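Local coordinates for uncharacterized protein (Enterococcus faecalis, PDB 3CLQ) that is of unknown function but belongs to the family of AllG, a subunit of oxamate carbamoyltransferase, and may take part in related carbamoyl-transfer chemistry, at residues Q12-A17 against I347-N352; N36-M41 against T45-G50; G160-D165 against E217-V222; Q182-G187 against M320-A325. All blocks are in the same frame, centred on the assembly; numbering follows the deposited sequence.

Interaction 1. Residues Q12-A17 against I347-N352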
loop_
_atom_site.group_PDB
_atom_site.type_symbol
_atom_site.label_atom_id
_atom_site.label_comp_id
_atom_site.label_asym_id
_atom_site.label_seq_id
_atom_site.Cartn_x
_atom_site.Cartn_y
_atom_site.Cartn_z
ATOM N N GLN B 12 28.170 -7.196 24.639
ATOM C CA GLN B 12 28.884 -7.471 23.397
ATOM C C GLN B 12 28.142 -8.460 22.527
ATOM O O GLN B 12 28.003 -8.253 21.324
ATOM C CB GLN B 12 30.272 -8.009 23.674
ATOM C CG GLN B 12 31.262 -6.950 24.111
ATOM C CD GLN B 12 32.394 -7.530 24.938
ATOM O OE1 GLN B 12 32.901 -6.877 25.848
ATOM N NE2 GLN B 12 32.785 -8.771 24.635
ATOM N N ALA B 13 27.664 -9.539 23.133
ATOM C CA ALA B 13 27.034 -10.597 22.371
ATOM C C ALA B 13 25.719 -10.122 21.758
ATOM O O ALA B 13 25.367 -10.516 20.637
ATOM C CB ALA B 13 26.814 -11.810 23.220
ATOM N N ASN B 14 24.992 -9.278 22.480
ATOM C CA ASN B 14 23.728 -8.795 21.959
ATOM C C ASN B 14 23.949 -7.873 20.759
ATOM O O ASN B 14 23.190 -7.905 19.799
ATOM C CB ASN B 14 22.889 -8.137 23.062
ATOM C CG ASN B 14 22.419 -9.141 24.123
ATOM O OD1 ASN B 14 23.016 -10.206 24.302
ATOM N ND2 ASN B 14 21.350 -8.792 24.838
ATOM N N GLU B 15 25.020 -7.087 20.821
ATOM C CA GLU B 15 25.463 -6.248 19.719
ATOM C C GLU B 15 25.682 -7.035 18.419
ATOM O O GLU B 15 25.185 -6.654 17.346
ATOM C CB GLU B 15 26.749 -5.528 20.102
ATOM C CG GLU B 15 27.311 -4.613 18.999
ATOM C CD GLU B 15 26.429 -3.385 18.714
ATOM O OE1 GLU B 15 25.763 -2.896 19.664
ATOM O OE2 GLU B 15 26.411 -2.906 17.550
ATOM N N GLU B 16 26.446 -8.123 18.528
ATOM C CA GLU B 16 26.723 -9.007 17.399
ATOM C C GLU B 16 25.435 -9.694 16.928
ATOM O O GLU B 16 25.141 -9.716 15.728
ATOM C CB GLU B 16 27.841 -10.010 17.754
ATOM C CG GLU B 16 28.212 -11.080 16.690
ATOM C CD GLU B 16 28.457 -10.526 15.248
ATOM O OE1 GLU B 16 28.639 -9.293 15.060
ATOM O OE2 GLU B 16 28.466 -11.338 14.282
ATOM N N ALA B 17 24.653 -10.215 17.863
ATOM C CA ALA B 17 23.417 -10.910 17.501
ATOM C C ALA B 17 22.417 -10.003 16.800
ATOM O O ALA B 17 21.905 -10.351 15.732
ATOM C CB ALA B 17 22.786 -11.538 18.716
ATOM N N ILE B 347 12.430 -3.264 25.940
ATOM C CA ILE B 347 12.533 -4.703 25.862
ATOM C C ILE B 347 13.548 -5.134 24.798
ATOM O O ILE B 347 13.967 -6.289 24.766
ATOM C CB ILE B 347 11.178 -5.272 25.449
ATOM C CG1 ILE B 347 10.509 -5.998 26.574
ATOM C CG2 ILE B 347 11.321 -6.338 24.402
ATOM C CD1 ILE B 347 9.348 -6.800 25.997
ATOM N N THR B 348 13.928 -4.220 23.919
ATOM C CA THR B 348 14.671 -4.613 22.726
ATOM C C THR B 348 16.060 -4.004 22.704
ATOM O O THR B 348 16.333 -3.067 23.440
ATOM C CB THR B 348 13.906 -4.206 21.464
ATOM O OG1 THR B 348 13.455 -2.847 21.594
ATOM C CG2 THR B 348 12.713 -5.115 21.261
ATOM N N THR B 349 16.937 -4.520 21.854
ATOM C CA THR B 349 18.344 -4.115 21.913
ATOM C C THR B 349 18.673 -2.780 21.210
ATOM O O THR B 349 19.416 -1.955 21.764
ATOM C CB THR B 349 19.272 -5.232 21.409
ATOM O OG1 THR B 349 18.893 -6.487 22.003
ATOM C CG2 THR B 349 20.713 -4.908 21.754
ATOM N N LYS B 350 18.151 -2.583 19.996
ATOM C CA LYS B 350 18.257 -1.286 19.292
ATOM C C LYS B 350 17.257 -1.221 18.150
ATOM O O LYS B 350 16.653 -2.233 17.822
ATOM C CB LYS B 350 19.678 -0.998 18.772
ATOM C CG LYS B 350 20.156 -1.913 17.647
ATOM C CD LYS B 350 21.488 -1.440 17.043
ATOM C CE LYS B 350 22.660 -1.666 18.000
ATOM N NZ LYS B 350 23.960 -1.461 17.300
ATOM N N GLU B 351 17.071 -0.031 17.574
ATOM C CA GLU B 351 16.166 0.177 16.423
ATOM C C GLU B 351 16.804 -0.318 15.130
ATOM O O GLU B 351 17.971 -0.074 14.872
ATOM C CB GLU B 351 15.827 1.665 16.227
ATOM C CG GLU B 351 15.362 2.409 17.466
ATOM C CD GLU B 351 15.051 3.896 17.199
ATOM O OE1 GLU B 351 15.025 4.326 16.016
ATOM O OE2 GLU B 351 14.834 4.644 18.188
ATOM N N ASN B 352 16.034 -1.007 14.302
ATOM C CA ASN B 352 16.485 -1.331 12.961
ATOM C C ASN B 352 16.333 -0.112 12.032
ATOM O O ASN B 352 15.217 0.264 11.686
ATOM C CB ASN B 352 15.647 -2.488 12.445
ATOM C CG ASN B 352 16.066 -2.934 11.084
ATOM O OD1 ASN B 352 16.880 -2.276 10.429
ATOM N ND2 ASN B 352 15.527 -4.059 10.635
#

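Interaction 2. Residues N36-M41 against T45-G50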
loop_
_atom_site.group_PDB
_atom_site.type_symbol
_atom_site.label_atom_id
_atom_site.label_comp_id
_atom_site.label_asym_id
_atom_site.label_seq_id
_atom_site.Cartn_x
_atom_site.Cartn_y
_atom_site.Cartn_z
ATOM N N ASN B 36 11.332 -31.533 -1.630
ATOM C CA ASN B 36 12.469 -31.300 -2.528
ATOM C C ASN B 36 13.534 -30.366 -1.972
ATOM O O ASN B 36 14.669 -30.402 -2.434
ATOM C CB ASN B 36 12.025 -30.725 -3.878
ATOM C CG ASN B 36 11.170 -31.671 -4.669
ATOM O OD1 ASN B 36 11.189 -32.878 -4.447
ATOM N ND2 ASN B 36 10.404 -31.123 -5.609
ATOM N N VAL B 37 13.188 -29.502 -1.021
ATOM C CA VAL B 37 14.134 -28.448 -0.663
ATOM C C VAL B 37 14.422 -28.250 0.823
ATOM O O VAL B 37 15.423 -27.636 1.180
ATOM C CB VAL B 37 13.729 -27.106 -1.290
ATOM C CG1 VAL B 37 13.659 -27.234 -2.797
ATOM C CG2 VAL B 37 12.402 -26.642 -0.736
HETATM N N MSE B 38 13.561 -28.762 1.689
HETATM C CA MSE B 38 13.718 -28.544 3.131
HETATM C C MSE B 38 14.676 -29.543 3.768
HETATM O O MSE B 38 14.830 -30.645 3.260
HETATM C CB MSE B 38 12.358 -28.587 3.816
HETATM C CG MSE B 38 11.404 -27.536 3.258
HETATM SE SE MSE B 38 10.021 -27.011 4.541
HETATM C CE MSE B 38 10.896 -27.651 6.161
ATOM N N PRO B 39 15.313 -29.153 4.897
ATOM C CA PRO B 39 16.252 -30.025 5.623
ATOM C C PRO B 39 15.536 -31.172 6.339
ATOM O O PRO B 39 14.464 -30.961 6.907
ATOM C CB PRO B 39 16.890 -29.086 6.669
ATOM C CG PRO B 39 16.374 -27.715 6.397
ATOM C CD PRO B 39 15.136 -27.853 5.572
ATOM N N ASP B 40 16.135 -32.364 6.297
ATOM C CA ASP B 40 15.649 -33.561 7.009
ATOM C C ASP B 40 14.175 -33.869 6.770
ATOM O O ASP B 40 13.439 -34.169 7.695
ATOM C CB ASP B 40 15.911 -33.451 8.516
ATOM C CG ASP B 40 17.250 -32.817 8.831
ATOM O OD1 ASP B 40 17.263 -31.653 9.319
ATOM O OD2 ASP B 40 18.282 -33.480 8.581
HETATM N N MSE B 41 13.745 -33.795 5.524
HETATM C CA MSE B 41 12.393 -34.196 5.181
HETATM C C MSE B 41 12.316 -35.680 4.791
HETATM O O MSE B 41 13.216 -36.220 4.151
HETATM C CB MSE B 41 11.896 -33.348 4.018
HETATM C CG MSE B 41 10.398 -33.212 3.964
HETATM SE SE MSE B 41 9.775 -31.989 5.338
HETATM C CE MSE B 41 7.885 -31.859 4.835
ATOM N N THR B 45 6.850 -37.398 7.070
ATOM C CA THR B 45 7.215 -36.383 8.036
ATOM C C THR B 45 6.226 -35.257 7.900
ATOM O O THR B 45 6.015 -34.776 6.793
ATOM C CB THR B 45 8.602 -35.793 7.721
ATOM O OG1 THR B 45 9.617 -36.548 8.380
ATOM C CG2 THR B 45 8.697 -34.374 8.204
ATOM N N ILE B 46 5.594 -34.830 8.987
ATOM C CA ILE B 46 4.801 -33.614 8.864
ATOM C C ILE B 46 5.015 -32.586 9.970
ATOM O O ILE B 46 5.193 -32.933 11.145
ATOM C CB ILE B 46 3.307 -33.851 8.503
ATOM C CG1 ILE B 46 2.443 -34.041 9.719
ATOM C CG2 ILE B 46 3.130 -35.027 7.541
ATOM C CD1 ILE B 46 1.048 -34.398 9.300
ATOM N N LEU B 47 5.042 -31.321 9.541
ATOM C CA LEU B 47 5.424 -30.194 10.378
ATOM C C LEU B 47 4.214 -29.417 10.830
ATOM O O LEU B 47 3.216 -29.336 10.120
ATOM C CB LEU B 47 6.349 -29.246 9.608
ATOM C CG LEU B 47 7.373 -29.952 8.723
ATOM C CD1 LEU B 47 8.418 -28.997 8.204
ATOM C CD2 LEU B 47 8.029 -31.097 9.497
ATOM N N HIS B 48 4.341 -28.813 12.004
ATOM C CA HIS B 48 3.275 -28.045 12.629
ATOM C C HIS B 48 3.880 -26.762 13.213
ATOM O O HIS B 48 5.101 -26.645 13.311
ATOM C CB HIS B 48 2.674 -28.888 13.762
ATOM C CG HIS B 48 3.687 -29.338 14.769
ATOM N ND1 HIS B 48 4.045 -28.576 15.859
ATOM C CD2 HIS B 48 4.431 -30.469 14.846
ATOM C CE1 HIS B 48 4.961 -29.217 16.567
ATOM N NE2 HIS B 48 5.214 -30.369 15.975
ATOM N N ALA B 49 3.038 -25.824 13.640
ATOM C CA ALA B 49 3.519 -24.634 14.341
ATOM C C ALA B 49 3.869 -24.894 15.824
ATOM O O ALA B 49 3.515 -25.936 16.373
ATOM C CB ALA B 49 2.501 -23.505 14.228
ATOM N N GLY B 50 4.558 -23.931 16.457
ATOM C CA GLY B 50 4.848 -23.976 17.899
ATOM C C GLY B 50 5.950 -24.953 18.273
ATOM O O GLY B 50 6.579 -25.528 17.398
#

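Interaction 3. Residues G160-D165 against E217-V222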
loop_
_atom_site.group_PDB
_atom_site.type_symbol
_atom_site.label_atom_id
_atom_site.label_comp_id
_atom_site.label_asym_id
_atom_site.label_seq_id
_atom_site.Cartn_x
_atom_site.Cartn_y
_atom_site.Cartn_z
ATOM N N GLY B 160 1.317 -23.837 -7.505
ATOM C CA GLY B 160 2.701 -24.143 -7.131
ATOM C C GLY B 160 3.727 -24.147 -8.255
ATOM O O GLY B 160 4.669 -23.356 -8.236
ATOM N N PRO B 161 3.569 -25.063 -9.226
ATOM C CA PRO B 161 4.421 -25.128 -10.409
ATOM C C PRO B 161 4.532 -23.790 -11.134
ATOM O O PRO B 161 5.626 -23.374 -11.530
ATOM C CB PRO B 161 3.694 -26.143 -11.283
ATOM C CG PRO B 161 3.039 -27.054 -10.306
ATOM C CD PRO B 161 2.556 -26.135 -9.227
ATOM N N LEU B 162 3.406 -23.109 -11.284
ATOM C CA LEU B 162 3.403 -21.777 -11.867
ATOM C C LEU B 162 4.383 -20.888 -11.107
ATOM O O LEU B 162 5.204 -20.208 -11.713
ATOM C CB LEU B 162 2.001 -21.186 -11.828
ATOM C CG LEU B 162 1.674 -19.988 -12.739
ATOM C CD1 LEU B 162 0.307 -19.413 -12.404
ATOM C CD2 LEU B 162 2.703 -18.889 -12.639
ATOM N N LEU B 163 4.315 -20.896 -9.785
ATOM C CA LEU B 163 5.170 -20.004 -9.023
ATOM C C LEU B 163 6.625 -20.344 -9.209
ATOM O O LEU B 163 7.441 -19.464 -9.437
ATOM C CB LEU B 163 4.829 -20.017 -7.539
ATOM C CG LEU B 163 3.989 -18.816 -7.118
ATOM C CD1 LEU B 163 3.945 -17.890 -8.284
ATOM C CD2 LEU B 163 2.575 -19.220 -6.707
ATOM N N HIS B 164 6.937 -21.625 -9.115
ATOM C CA HIS B 164 8.297 -22.131 -9.272
ATOM C C HIS B 164 8.880 -21.707 -10.608
ATOM O O HIS B 164 10.014 -21.229 -10.669
ATOM C CB HIS B 164 8.268 -23.655 -9.198
ATOM C CG HIS B 164 9.535 -24.324 -9.637
ATOM N ND1 HIS B 164 10.574 -24.599 -8.769
ATOM C CD2 HIS B 164 9.903 -24.837 -10.835
ATOM C CE1 HIS B 164 11.535 -25.235 -9.419
ATOM N NE2 HIS B 164 11.156 -25.384 -10.676
ATOM N N ASP B 165 8.099 -21.899 -11.673
ATOM C CA ASP B 165 8.527 -21.544 -13.012
ATOM C C ASP B 165 8.740 -20.024 -13.135
ATOM O O ASP B 165 9.742 -19.558 -13.678
ATOM C CB ASP B 165 7.526 -22.073 -14.045
ATOM C CG ASP B 165 7.538 -23.608 -14.144
ATOM O OD1 ASP B 165 6.963 -24.150 -15.124
ATOM O OD2 ASP B 165 8.128 -24.282 -13.252
ATOM N N GLU B 217 -5.980 -18.847 -19.713
ATOM C CA GLU B 217 -7.070 -19.413 -18.912
ATOM C C GLU B 217 -6.609 -19.786 -17.495
ATOM O O GLU B 217 -7.351 -19.624 -16.526
ATOM C CB GLU B 217 -7.673 -20.638 -19.614
ATOM C CG GLU B 217 -8.480 -21.573 -18.695
ATOM C CD GLU B 217 -8.477 -23.063 -19.169
ATOM O OE1 GLU B 217 -7.503 -23.800 -18.844
ATOM O OE2 GLU B 217 -9.450 -23.499 -19.851
ATOM N N GLN B 218 -5.379 -20.265 -17.364
ATOM C CA GLN B 218 -4.845 -20.588 -16.038
ATOM C C GLN B 218 -4.328 -19.386 -15.232
ATOM O O GLN B 218 -4.380 -19.359 -13.990
ATOM C CB GLN B 218 -3.745 -21.634 -16.160
ATOM C CG GLN B 218 -4.262 -23.001 -16.509
ATOM C CD GLN B 218 -3.162 -24.037 -16.598
ATOM O OE1 GLN B 218 -2.193 -23.864 -17.340
ATOM N NE2 GLN B 218 -3.313 -25.129 -15.846
ATOM N N LEU B 219 -3.790 -18.400 -15.936
ATOM C CA LEU B 219 -3.381 -17.200 -15.278
ATOM C C LEU B 219 -4.650 -16.571 -14.751
ATOM O O LEU B 219 -4.664 -16.037 -13.649
ATOM C CB LEU B 219 -2.667 -16.279 -16.247
ATOM C CG LEU B 219 -1.136 -16.339 -16.287
ATOM C CD1 LEU B 219 -0.603 -17.505 -15.543
ATOM C CD2 LEU B 219 -0.650 -16.385 -17.721
ATOM N N LYS B 220 -5.732 -16.667 -15.511
ATOM C CA LYS B 220 -6.970 -16.030 -15.094
ATOM C C LYS B 220 -7.457 -16.484 -13.712
ATOM O O LYS B 220 -7.720 -15.654 -12.822
ATOM C CB LYS B 220 -8.047 -16.179 -16.158
ATOM C CG LYS B 220 -9.146 -15.154 -16.017
ATOM C CD LYS B 220 -10.400 -15.815 -15.454
ATOM C CE LYS B 220 -11.481 -15.934 -16.509
ATOM N NZ LYS B 220 -12.035 -14.600 -16.826
ATOM N N GLU B 221 -7.545 -17.790 -13.502
ATOM C CA GLU B 221 -8.004 -18.262 -12.203
ATOM C C GLU B 221 -6.972 -18.060 -11.082
ATOM O O GLU B 221 -7.341 -17.851 -9.917
ATOM C CB GLU B 221 -8.579 -19.685 -12.272
ATOM C CG GLU B 221 -7.638 -20.812 -12.034
ATOM C CD GLU B 221 -8.383 -22.156 -11.966
ATOM O OE1 GLU B 221 -8.392 -22.915 -12.982
ATOM O OE2 GLU B 221 -8.981 -22.448 -10.894
ATOM N N VAL B 222 -5.690 -18.053 -11.419
ATOM C CA VAL B 222 -4.698 -17.693 -10.411
ATOM C C VAL B 222 -4.804 -16.218 -9.931
ATOM O O VAL B 222 -4.567 -15.929 -8.756
ATOM C CB VAL B 222 -3.283 -18.017 -10.870
ATOM C CG1 VAL B 222 -2.285 -17.239 -10.072
ATOM C CG2 VAL B 222 -3.017 -19.495 -10.718
#

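Interaction 4. Residues Q182-G187 against M320-A325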
loop_
_atom_site.group_PDB
_atom_site.type_symbol
_atom_site.label_atom_id
_atom_site.label_comp_id
_atom_site.label_asym_id
_atom_site.label_seq_id
_atom_site.Cartn_x
_atom_site.Cartn_y
_atom_site.Cartn_z
ATOM N N GLN B 182 8.645 -1.113 2.651
ATOM C CA GLN B 182 7.648 -0.272 1.987
ATOM C C GLN B 182 6.235 -0.522 2.507
ATOM O O GLN B 182 5.430 0.406 2.629
ATOM C CB GLN B 182 7.680 -0.531 0.483
ATOM C CG GLN B 182 9.019 -0.256 -0.144
ATOM C CD GLN B 182 9.104 -0.787 -1.539
ATOM O OE1 GLN B 182 8.176 -1.426 -1.995
ATOM N NE2 GLN B 182 10.228 -0.545 -2.229
ATOM N N ALA B 183 5.936 -1.787 2.799
ATOM C CA ALA B 183 4.668 -2.127 3.419
ATOM C C ALA B 183 4.425 -1.289 4.700
ATOM O O ALA B 183 3.350 -0.715 4.881
ATOM C CB ALA B 183 4.614 -3.631 3.716
ATOM N N LEU B 184 5.422 -1.223 5.580
ATOM C CA LEU B 184 5.276 -0.518 6.839
ATOM C C LEU B 184 5.122 0.990 6.641
ATOM O O LEU B 184 4.784 1.716 7.564
ATOM C CB LEU B 184 6.468 -0.796 7.755
ATOM C CG LEU B 184 6.404 -2.029 8.667
ATOM C CD1 LEU B 184 5.939 -1.710 10.088
ATOM C CD2 LEU B 184 5.508 -3.083 8.054
ATOM N N HIS B 185 5.384 1.485 5.445
ATOM C CA HIS B 185 5.109 2.885 5.207
ATOM C C HIS B 185 3.755 2.987 4.547
ATOM O O HIS B 185 3.328 4.079 4.225
ATOM C CB HIS B 185 6.186 3.514 4.336
ATOM C CG HIS B 185 7.433 3.860 5.085
ATOM N ND1 HIS B 185 8.396 4.702 4.581
ATOM C CD2 HIS B 185 7.868 3.491 6.311
ATOM C CE1 HIS B 185 9.376 4.822 5.453
ATOM N NE2 HIS B 185 9.083 4.095 6.509
HETATM N N MSE B 186 3.088 1.849 4.352
HETATM C CA MSE B 186 1.776 1.832 3.717
HETATM C C MSE B 186 0.680 1.258 4.626
HETATM O O MSE B 186 -0.301 0.673 4.146
HETATM C CB MSE B 186 1.814 1.034 2.431
HETATM C CG MSE B 186 2.682 1.619 1.357
HETATM SE SE MSE B 186 3.132 0.274 -0.002
HETATM C CE MSE B 186 1.412 0.053 -0.874
ATOM N N GLY B 187 0.846 1.421 5.938
ATOM C CA GLY B 187 -0.210 1.094 6.873
ATOM C C GLY B 187 -0.342 -0.384 7.207
ATOM O O GLY B 187 -1.368 -0.807 7.726
HETATM N N MSE B 320 2.675 -2.063 15.711
HETATM C CA MSE B 320 1.325 -1.554 15.876
HETATM C C MSE B 320 1.136 -0.141 15.320
HETATM O O MSE B 320 0.275 0.088 14.489
HETATM C CB MSE B 320 1.001 -1.557 17.358
HETATM C CG MSE B 320 -0.354 -2.093 17.726
HETATM SE SE MSE B 320 -0.537 -2.075 19.680
HETATM C CE MSE B 320 -2.509 -1.959 19.689
ATOM N N ALA B 321 1.955 0.802 15.771
ATOM C CA ALA B 321 1.778 2.221 15.429
ATOM C C ALA B 321 1.671 2.518 13.940
ATOM O O ALA B 321 1.070 3.508 13.548
ATOM C CB ALA B 321 2.898 3.049 16.019
ATOM N N ALA B 322 2.278 1.675 13.122
ATOM C CA ALA B 322 2.350 1.884 11.680
ATOM C C ALA B 322 1.022 1.599 10.990
ATOM O O ALA B 322 0.839 1.939 9.829
ATOM C CB ALA B 322 3.409 0.998 11.092
ATOM N N ALA B 323 0.088 1.002 11.719
ATOM C CA ALA B 323 -1.077 0.431 11.100
ATOM C C ALA B 323 -2.334 0.835 11.830
ATOM O O ALA B 323 -3.051 -0.039 12.355
ATOM C CB ALA B 323 -0.944 -1.067 11.119
ATOM N N PRO B 324 -2.620 2.150 11.878
ATOM C CA PRO B 324 -3.810 2.579 12.565
ATOM C C PRO B 324 -5.064 1.947 11.973
ATOM O O PRO B 324 -6.083 1.906 12.628
ATOM C CB PRO B 324 -3.813 4.098 12.362
ATOM C CG PRO B 324 -2.970 4.336 11.209
ATOM C CD PRO B 324 -1.894 3.282 11.304
ATOM N N ALA B 325 -5.009 1.456 10.750
ATOM C CA ALA B 325 -6.175 0.762 10.195
ATOM C C ALA B 325 -6.709 -0.410 11.062
ATOM O O ALA B 325 -7.896 -0.745 11.013
ATOM C CB ALA B 325 -5.884 0.280 8.783
#

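Interaction 1. Residues Q12-A17 against I347-N352
K350 NZ donates to E15 OE2 at 2.9 Å, the shorter arm of a salt bridge that joins the helix 6-23 to the edge strand 348-352. The ammonium meets OE2 on its syn side, 22° out of the carboxylate plane. A second, weak bond runs from K350 NZ to E15 OE1 at 3.3 Å, so both carboxylate oxygens share one nitrogen, unequally. K350 points toward the helix from its CB, whereas E15 starts away from the strand and is turned back by its bend at chi2 (68°). The lysine sets out with CG between its backbone N and carbonyl carbon, runs straight, then bends at chi3 (71°) to bring NZ to the acid; on the way its side chain touches I22, also on helix 6-23.

Beside the ion pair lies an apolar touch, N14 CB to T349 CG2 at 4.1 Å. The polar groups of both are engaged by other parts of the chain: T349 OG1 is hydrogen-bonded to G368 O, and N14 OD1 accepts from T255 N. T349 and K350 together face T367 in a classic beta bulge, which breaks the strand at the point where the helix passes.

E15 is exposed and K350 partly so. The attraction therefore probably works as a solvent-screened tether, with the touch between the buried N14 and the T349 methyl forming the more sheltered part.

Interaction 2. Residues N36-M41 against T45-G50
M38 and M41, both present as selenomethionine, converge on T45 and L47 in a tight return of the chain, in which the loop after the short helix 34-37 packs against strand 45-48, the partner of strand 92-95 in a two-stranded parallel sheet. No hydrogen bond links the two segments, so the orientation of the side chains carries the contact.

The pair M38 and L47 meets end-on. Their tips reach toward each other, and the terminal methyl M38 CE stands 3.5 Å from L47 CD1. M38 begins with CG anti to the carbonyl carbon (chi1 -59°), and its last bond is swung round at chi3, which presents CE to the leucine. The same side chain also rests on F128 of strand 126-130 and on H99.

M41 behaves differently. It and T45 cross obliquely, with the selenium against the threonine methyl: M41 SE to T45 CG2 is 3.9 Å. A bend at chi2 (75°) carries the selenium there, although the CB of M41 does not itself aim at the strand. From that position M41 SE also comes within 4.4 Å of L47 CD1, so one leucine methyl touches both selenomethionines. The threonine hydroxyl takes no part in this apolar patch and is hydrogen-bonded to T42 OG1.

T45 and L47 face the loop, whereas I46 between them turns away to F93. Just beyond the contact, the chain is pinned by a side-chain bond to the next residue: H48 ND1 donates to A49 O at 2.7 Å.

Interaction 3. Residues G160-D165 against E217-V222
L162 CD1 is the one methyl through which 160-165 meets 217-222, and it touches two residues one turn apart on the other helix. It lies 3.7 Å from V222 CG2 and 3.8 Å from L219 CD1. The two encounters differ in direction: L162 and V222 reach for each other tip to tip, while L162 and L219 cross at about a right angle. With CG anti to the backbone N (chi1 -162°) and chi2 also extended, L162 projects as a straight rod from its helix. That reach bridges a gap in which the nearest alpha carbons, L162 CA and L219 CA, are still 8.9 Å apart.

The next shell is largely apolar too. F214 and M209 lie against L162, and M209 also backs V222. V222 and E221 further meet helix 146-168 at W154, and V222 at L159. Beyond L219 comes R216 of the second subunit, so this small core borders the dimer interface.

Helix 146-168 is kinked at P161, one residue before the contact. On another face it meets strand 26-33, where L163 packs on F31 and H164 ND1 bonds to F31 O, while helix 195-210 supplies M209 to the junction with helix 216-226.

Interaction 4. Residues Q182-G187 against M320-A325
L184 packs on A322 from within the type I beta turn A183 to M186, at the end region of helix 176-183, beside a loop built of two short 3-10 segments. The CB of L184 does not aim straight at that loop; L184 CB stands 4.9 Å from A322 CB, too far to touch. CG is no nearer. Only at the tip does the leucine arrive: L184 CD1, thrown to the loop side by chi2 (-97°), lies 3.8 Å from A322 CB. Outside the two segments, the same side chain touches V315 and A319. The alanine methyl is approached by the backbone as well, with L184 O 3.9 Å from A322 CB, so one small group sits against both ends of the leucine residue.

The rest of the contact is main chain against main chain or methyl. G187 CA meets A322 O at 3.2 Å in a fairly straight CA-H...O contact, 162° at the hydrogen. No conventional hydrogen bond crosses between the segments; this contact is the polar one. The positive phi of G187 by itself favours glycine. G187 CA and A323 CA are 4.4 Å apart.

The two segments also take part in the dimer interface: H185 packs on A325 of the second subunit and P324 on P358 of that subunit. At the far end of the contact, A323 CB lies 3.4 Å from G187 O.

Overall arrangement
The four contacts do not touch one another; they are four separate joins within one chain. Interaction 1 ties residues near the N-terminus to a strand late in the sequence, and the other three all form between its ends. It lies across the chain's centre from interaction 3, about 41 Å away between centres, while interaction 4 comes within about 9 Å of it at the nearest atoms. By nearest atoms interactions 2 and 3 are the closest, at about 7 Å, although by centres interactions 1 and 4 are slightly closer, about 23 Å against 24 Å. Interactions 3 and 4 interleave along the sequence and both reach the second subunit. Only interaction 1 has a salt bridge.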